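Local coordinates for protein alpha-glucosidase (Pseudoalteromonas sp. K8, PDB 5HQA) that hydrolyses alpha-glucosides as a glycoside hydrolase of family 97, with calcium at the active site and chloride-induced activation, at residues Gly355-Ser360 with Asp372-Tyr377; Phe567-Arg572 with Leu587-Asp592. All blocks are in the same frame, centred on the assembly; numbering follows the deposited sequence.

Interaction 1: Gly355-Ser360 with Asp372-Tyr377; sequences GHHETS and DAFALY. With AC1 (4,6-dideoxy-4-{[(1S,4R,5S,6S)-4,5,6-trihydroxy-3-(hydroxymethyl)cyclohex-2-en-1-yl]amino}-alpha-D-glucopyranose), chain B.
Ala373 CB sits against the ring of His357, 3.6 Å from CE1, where helix 363-379 packs on strand 352-358 in a beta-alpha-beta unit of the catalytic barrel. The two short segments run almost antiparallel, as expected of a barrel strand and the helix that follows it. Ala373 also gives its carbonyl oxygen to a water that lies in the plane of the His357 ring at its edge, hydrogen-bonded to NE2 at 2.8 Å. With ND1 held by the hydroxyl of Tyr366 and NE2 by the water, both polar atoms of this buried imidazole have partners and its rotation is fixed. Phe374 comes next, its ring carbon CE1 3.8 Å from His357 CE1 and its plane turned 41° from the imidazole, while further side-chain contacts reach helix 413-428. One turn on from Ala373, Tyr377 lies nearly parallel to the His357 ring (8°) but offset so far that little of one ring covers the other, the two side chains running in opposite senses; Tyr377 CE2 lies 3.2 Å from His357 NE2. The same water sits over the centre of the Tyr377 ring. The phenol packs on Gly355, where a side chain would run into the ring, and Tyr377 OH accepts the backbone N-H of His356 (N to OH 3.0 Å). A phenylalanine in place of Tyr377 would probably leave that buried N-H without its acceptor. Beyond the strand lies the sugar pocket. The bond from CA to CB of His356 points away from the helix, and with CG anti to the backbone N (chi1 -174°) the ring presents its edge to O6B of the acarbose unit, 3.1 Å from His356 CE1. That hydroxyl donates a hydrogen bond to Glu358 OE1 at 2.9 Å, while Glu358 OE2 takes the N-H of Ser360 on its anti lone pair.

Interaction 2: Phe567-Arg572 with Leu587-Asp592; sequences FIVFAR and LGAVTD. With MG (magnesium ion), chain F.
The magnesium site lies at the end of the strand pair where Phe567 faces Thr591: Gly565 and Asp566 come just before the first strand, Asp592 just after the second. Asp592 OD2 binds the magnesium ion at 2.1 Å; three waters, Asp566 and the carbonyl of Gly565 complete six ligands, and Asp592 OD1 forms a salt bridge with Arg596. From here the strands run back as an antiparallel beta hairpin in the C-terminal sheet. Ile568 and Val590 form one hydrogen-bonded pair, with 3.2 Å from Ile568 N to Val590 O and 3.1 Å from Val590 N to Ile568 O. Phe570 and Gly588 form the next, Phe570 N lying 2.8 Å from Gly588 O and Gly588 N bonding back to Phe570 O.

Side chains alternate between the faces. On one, Val569 spreads its methyls over two neighbours: CG2 rests 3.8 Å from Ala589 CB, and CG1, anti to the backbone N (chi1 -176°), reaches Leu587 CD1 at 3.9 Å. On the other, Ile568 and Val590 lie side by side with CG2 against CG2, facing helix 513-522. The ring of Phe570 shares this face, and the guanidinium of Arg572 is laid over it, NH2 3.3 Å above the ring centre, while NE and NH1 bond to Val521 O and Ser557 OG.

In the fold
Interaction 1 comes first along the chain and is complete before interaction 2 opens. Their centres lie about 36 Å apart on opposite sides of the chain's centre, and their nearest atoms are about 24 Å from each other, so the two do not touch. Interaction 1 belongs to the catalytic barrel, where strand 352-358 lies between the parallel strands 307-310 and 384-388, and it sits beside the acarbose and calcium site. Interaction 2 lies in the antiparallel C-terminal sheet, with its own magnesium. Helix 513-522, between them in sequence, packs against the hairpin of residues 567-592. The enzyme thus keeps its sugar-binding centre and its magnesium site in separate domains.

Interaction 1: Gly355-Ser360 with Asp372-Tyr377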
loop_
_atom_site.group_PDB
_atom_site.type_symbol
_atom_site.label_atom_id
_atom_site.label_comp_id
_atom_site.label_asym_id
_atom_site.label_seq_id
_atom_site.Cartn_x
_atom_site.Cartn_y
_atom_site.Cartn_z
ATOM N N GLY A 355 -12.555 -14.721 -5.082
ATOM C CA GLY A 355 -13.790 -14.323 -4.438
ATOM C C GLY A 355 -13.884 -12.818 -4.243
ATOM O O GLY A 355 -12.912 -12.075 -4.402
ATOM N N HIS A 356 -15.085 -12.365 -3.892
ATOM C CA HIS A 356 -15.334 -10.933 -3.756
ATOM C C HIS A 356 -16.394 -10.709 -2.696
ATOM O O HIS A 356 -17.500 -11.251 -2.804
ATOM C CB HIS A 356 -15.783 -10.307 -5.078
ATOM C CG HIS A 356 -15.908 -8.818 -5.009
ATOM N ND1 HIS A 356 -17.063 -8.148 -5.353
ATOM C CD2 HIS A 356 -15.024 -7.871 -4.612
ATOM C CE1 HIS A 356 -16.879 -6.848 -5.187
ATOM N NE2 HIS A 356 -15.650 -6.653 -4.739
ATOM N N HIS A 357 -16.058 -9.895 -1.695
ATOM C CA HIS A 357 -16.934 -9.558 -0.573
ATOM C C HIS A 357 -16.981 -8.036 -0.470
ATOM O O HIS A 357 -16.169 -7.451 0.247
ATOM C CB HIS A 357 -16.425 -10.163 0.737
ATOM C CG HIS A 357 -16.547 -11.651 0.817
ATOM N ND1 HIS A 357 -15.878 -12.392 1.762
ATOM C CD2 HIS A 357 -17.262 -12.535 0.081
ATOM C CE1 HIS A 357 -16.169 -13.673 1.604
ATOM N NE2 HIS A 357 -17.010 -13.785 0.592
ATOM N N GLU A 358 -17.912 -7.396 -1.177
ATOM C CA GLU A 358 -18.166 -5.971 -0.982
ATOM C C GLU A 358 -19.192 -5.789 0.131
ATOM O O GLU A 358 -20.257 -6.414 0.109
ATOM C CB GLU A 358 -18.672 -5.317 -2.270
ATOM C CG GLU A 358 -19.095 -3.852 -2.090
ATOM C CD GLU A 358 -17.944 -2.955 -1.633
ATOM O OE1 GLU A 358 -16.918 -2.871 -2.347
ATOM O OE2 GLU A 358 -18.054 -2.333 -0.550
ATOM N N THR A 359 -18.878 -4.924 1.097
ATOM C CA THR A 359 -19.767 -4.690 2.225
ATOM C C THR A 359 -20.600 -3.425 2.090
ATOM O O THR A 359 -21.567 -3.263 2.844
ATOM C CB THR A 359 -18.967 -4.590 3.525
ATOM O OG1 THR A 359 -18.167 -3.401 3.487
ATOM C CG2 THR A 359 -18.062 -5.812 3.700
ATOM N N SER A 360 -20.237 -2.524 1.173
ATOM C CA SER A 360 -20.797 -1.169 1.131
ATOM C C SER A 360 -20.824 -0.541 2.524
ATOM O O SER A 360 -21.763 0.166 2.896
ATOM C CB SER A 360 -22.188 -1.153 0.500
ATOM O OG SER A 360 -22.088 -1.345 -0.896
ATOM N N ASP A 372 -19.509 -18.423 7.410
ATOM C CA ASP A 372 -20.170 -19.174 6.345
ATOM C C ASP A 372 -19.609 -18.807 4.972
ATOM O O ASP A 372 -19.487 -19.670 4.092
ATOM C CB ASP A 372 -21.678 -18.921 6.385
ATOM C CG ASP A 372 -22.344 -19.516 7.622
ATOM O OD1 ASP A 372 -21.774 -20.446 8.230
ATOM O OD2 ASP A 372 -23.450 -19.057 7.977
ATOM N N ALA A 373 -19.275 -17.528 4.766
ATOM C CA ALA A 373 -18.762 -17.091 3.472
ATOM C C ALA A 373 -17.419 -17.744 3.161
ATOM O O ALA A 373 -17.191 -18.208 2.037
ATOM C CB ALA A 373 -18.638 -15.565 3.447
ATOM N N PHE A 374 -16.519 -17.794 4.146
ATOM C CA PHE A 374 -15.209 -18.392 3.903
ATOM C C PHE A 374 -15.305 -19.909 3.805
ATOM O O PHE A 374 -14.557 -20.525 3.037
ATOM C CB PHE A 374 -14.218 -17.975 5.000
ATOM C CG PHE A 374 -13.684 -16.564 4.838
ATOM C CD1 PHE A 374 -13.473 -16.024 3.580
ATOM C CD2 PHE A 374 -13.390 -15.783 5.951
ATOM C CE1 PHE A 374 -12.986 -14.729 3.427
ATOM C CE2 PHE A 374 -12.902 -14.485 5.804
ATOM C CZ PHE A 374 -12.706 -13.960 4.537
ATOM N N ALA A 375 -16.221 -20.525 4.555
ATOM C CA ALA A 375 -16.440 -21.958 4.400
ATOM C C ALA A 375 -16.894 -22.287 2.986
ATOM O O ALA A 375 -16.426 -23.263 2.385
ATOM C CB ALA A 375 -17.462 -22.450 5.422
ATOM N N LEU A 376 -17.803 -21.479 2.435
ATOM C CA LEU A 376 -18.241 -21.686 1.058
ATOM C C LEU A 376 -17.068 -21.568 0.097
ATOM O O LEU A 376 -16.892 -22.400 -0.800
ATOM C CB LEU A 376 -19.333 -20.677 0.697
ATOM C CG LEU A 376 -19.694 -20.619 -0.791
ATOM C CD1 LEU A 376 -20.242 -21.955 -1.279
ATOM C CD2 LEU A 376 -20.689 -19.495 -1.061
ATOM N N TYR A 377 -16.245 -20.537 0.280
ATOM C CA TYR A 377 -15.118 -20.341 -0.617
ATOM C C TYR A 377 -14.086 -21.455 -0.471
ATOM O O TYR A 377 -13.550 -21.939 -1.477
ATOM C CB TYR A 377 -14.500 -18.974 -0.359
ATOM C CG TYR A 377 -15.135 -17.875 -1.174
ATOM C CD1 TYR A 377 -15.918 -18.164 -2.292
ATOM C CD2 TYR A 377 -14.941 -16.545 -0.837
ATOM C CE1 TYR A 377 -16.485 -17.145 -3.053
ATOM C CE2 TYR A 377 -15.497 -15.527 -1.586
ATOM C CZ TYR A 377 -16.265 -15.823 -2.686
ATOM O OH TYR A 377 -16.800 -14.777 -3.414
HETATM C C1 AC1 B . -16.870 4.823 -4.931
HETATM O O2 AC1 B . -15.105 5.746 -3.602
HETATM C C2 AC1 B . -15.674 4.503 -4.047
HETATM C C4A AC1 B . -14.774 -2.438 -6.980
HETATM C C3 AC1 B . -14.658 3.657 -4.769
HETATM O O3 AC1 B . -13.509 3.434 -3.933
HETATM C C4 AC1 B . -15.291 2.363 -5.206
HETATM N N4A AC1 B . -14.299 1.341 -5.670
HETATM C C5 AC1 B . -16.193 2.846 -6.331
HETATM O O5 AC1 B . -17.306 3.624 -5.722
HETATM C C6 AC1 B . -16.778 1.762 -7.182
HETATM C C1B AC1 B . -14.475 -0.030 -5.070
HETATM C C2B AC1 B . -13.259 -1.043 -5.600
HETATM O O2B AC1 B . -12.018 -0.369 -5.396
HETATM C C3B AC1 B . -13.474 -1.450 -6.928
HETATM O O3B AC1 B . -12.354 -2.179 -7.488
HETATM O O4 AC1 B . -15.091 -2.755 -8.322
HETATM C C5B AC1 B . -15.937 -1.877 -6.332
HETATM C C7B AC1 B . -15.746 -0.626 -5.310
HETATM C C6B AC1 B . -17.149 -2.805 -6.143
HETATM O O6B AC1 B . -16.838 -3.707 -5.127
HETATM O O HOH W 1 -18.283 -16.233 -0.002
#

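Interaction 2: Phe567-Arg572 with Leu587-Asp592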
loop_
_atom_site.group_PDB
_atom_site.type_symbol
_atom_site.label_atom_id
_atom_site.label_comp_id
_atom_site.label_asym_id
_atom_site.label_seq_id
_atom_site.Cartn_x
_atom_site.Cartn_y
_atom_site.Cartn_z
ATOM N N PHE A 567 9.177 11.364 -11.920
ATOM C CA PHE A 567 9.460 10.090 -12.586
ATOM C C PHE A 567 10.013 9.094 -11.583
ATOM O O PHE A 567 10.438 9.463 -10.485
ATOM C CB PHE A 567 10.451 10.255 -13.750
ATOM C CG PHE A 567 11.881 10.488 -13.321
ATOM C CD1 PHE A 567 12.298 11.744 -12.879
ATOM C CD2 PHE A 567 12.821 9.458 -13.390
ATOM C CE1 PHE A 567 13.628 11.970 -12.499
ATOM C CE2 PHE A 567 14.147 9.670 -13.014
ATOM C CZ PHE A 567 14.553 10.928 -12.565
ATOM N N ILE A 568 10.020 7.821 -11.985
ATOM C CA ILE A 568 10.679 6.772 -11.212
ATOM C C ILE A 568 11.109 5.668 -12.172
ATOM O O ILE A 568 10.437 5.396 -13.172
ATOM C CB ILE A 568 9.780 6.212 -10.076
ATOM C CG1 ILE A 568 10.523 5.100 -9.319
ATOM C CG2 ILE A 568 8.462 5.708 -10.632
ATOM C CD1 ILE A 568 10.396 5.131 -7.846
ATOM N N VAL A 569 12.252 5.045 -11.864
ATOM C CA VAL A 569 12.791 3.904 -12.600
ATOM C C VAL A 569 13.061 2.786 -11.603
ATOM O O VAL A 569 13.823 2.978 -10.645
ATOM C CB VAL A 569 14.085 4.256 -13.352
ATOM C CG1 VAL A 569 14.555 3.054 -14.180
ATOM C CG2 VAL A 569 13.877 5.481 -14.231
ATOM N N PHE A 570 12.459 1.615 -11.833
ATOM C CA PHE A 570 12.655 0.435 -10.998
ATOM C C PHE A 570 13.327 -0.656 -11.811
ATOM O O PHE A 570 12.988 -0.858 -12.978
ATOM C CB PHE A 570 11.322 -0.114 -10.483
ATOM C CG PHE A 570 11.067 0.124 -9.022
ATOM C CD1 PHE A 570 11.699 -0.650 -8.060
ATOM C CD2 PHE A 570 10.148 1.079 -8.615
ATOM C CE1 PHE A 570 11.444 -0.451 -6.700
ATOM C CE2 PHE A 570 9.883 1.279 -7.265
ATOM C CZ PHE A 570 10.528 0.508 -6.314
ATOM N N ALA A 571 14.280 -1.354 -11.193
ATOM C CA ALA A 571 14.790 -2.622 -11.699
ATOM C C ALA A 571 14.539 -3.694 -10.643
ATOM O O ALA A 571 14.790 -3.467 -9.452
ATOM C CB ALA A 571 16.281 -2.527 -12.033
ATOM N N ARG A 572 14.022 -4.852 -11.067
ATOM C CA ARG A 572 13.732 -5.936 -10.135
ATOM C C ARG A 572 14.151 -7.270 -10.741
ATOM O O ARG A 572 13.991 -7.492 -11.945
ATOM C CB ARG A 572 12.239 -5.992 -9.761
ATOM C CG ARG A 572 11.636 -4.678 -9.297
ATOM C CD ARG A 572 10.190 -4.889 -8.884
ATOM N NE ARG A 572 9.432 -3.643 -8.752
ATOM C CZ ARG A 572 9.120 -3.063 -7.595
ATOM N NH1 ARG A 572 9.518 -3.601 -6.444
ATOM N NH2 ARG A 572 8.400 -1.941 -7.585
ATOM N N LEU A 587 12.668 -4.085 -15.854
ATOM C CA LEU A 587 12.742 -2.663 -15.564
ATOM C C LEU A 587 11.425 -2.000 -15.943
ATOM O O LEU A 587 10.813 -2.346 -16.959
ATOM C CB LEU A 587 13.915 -2.001 -16.317
ATOM C CG LEU A 587 14.103 -0.490 -16.144
ATOM C CD1 LEU A 587 15.578 -0.125 -16.212
ATOM C CD2 LEU A 587 13.306 0.297 -17.190
ATOM N N GLY A 588 10.995 -1.047 -15.128
ATOM C CA GLY A 588 9.877 -0.208 -15.505
ATOM C C GLY A 588 10.203 1.236 -15.185
ATOM O O GLY A 588 10.817 1.526 -14.151
ATOM N N ALA A 589 9.825 2.153 -16.072
ATOM C CA ALA A 589 10.008 3.578 -15.832
ATOM C C ALA A 589 8.750 4.312 -16.275
ATOM O O ALA A 589 8.137 3.939 -17.277
ATOM C CB ALA A 589 11.234 4.120 -16.582
ATOM N N VAL A 590 8.350 5.337 -15.517
ATOM C CA VAL A 590 7.239 6.195 -15.917
ATOM C C VAL A 590 7.614 7.646 -15.651
ATOM O O VAL A 590 8.468 7.952 -14.814
ATOM C CB VAL A 590 5.907 5.865 -15.198
ATOM C CG1 VAL A 590 5.463 4.426 -15.501
ATOM C CG2 VAL A 590 6.023 6.116 -13.704
ATOM N N THR A 591 6.958 8.542 -16.379
ATOM C CA THR A 591 7.114 9.967 -16.154
ATOM C C THR A 591 5.750 10.583 -15.844
ATOM O O THR A 591 4.722 9.900 -15.816
ATOM C CB THR A 591 7.766 10.637 -17.365
ATOM O OG1 THR A 591 8.005 12.021 -17.077
ATOM C CG2 THR A 591 6.852 10.505 -18.597
ATOM N N ASP A 592 5.760 11.892 -15.607
ATOM C CA ASP A 592 4.549 12.662 -15.336
ATOM C C ASP A 592 4.038 13.292 -16.629
ATOM O O ASP A 592 4.125 12.675 -17.694
ATOM C CB ASP A 592 4.828 13.727 -14.265
ATOM C CG ASP A 592 5.978 14.673 -14.654
ATOM O OD1 ASP A 592 6.499 14.539 -15.782
ATOM O OD2 ASP A 592 6.351 15.555 -13.839
HETATM MG MG MG F . 6.023 16.457 -11.983
HETATM O O HOH W 2 4.029 16.722 -12.255
HETATM O O HOH W 3 6.305 18.225 -13.057
HETATM O O HOH W 4 5.832 17.535 -10.216
#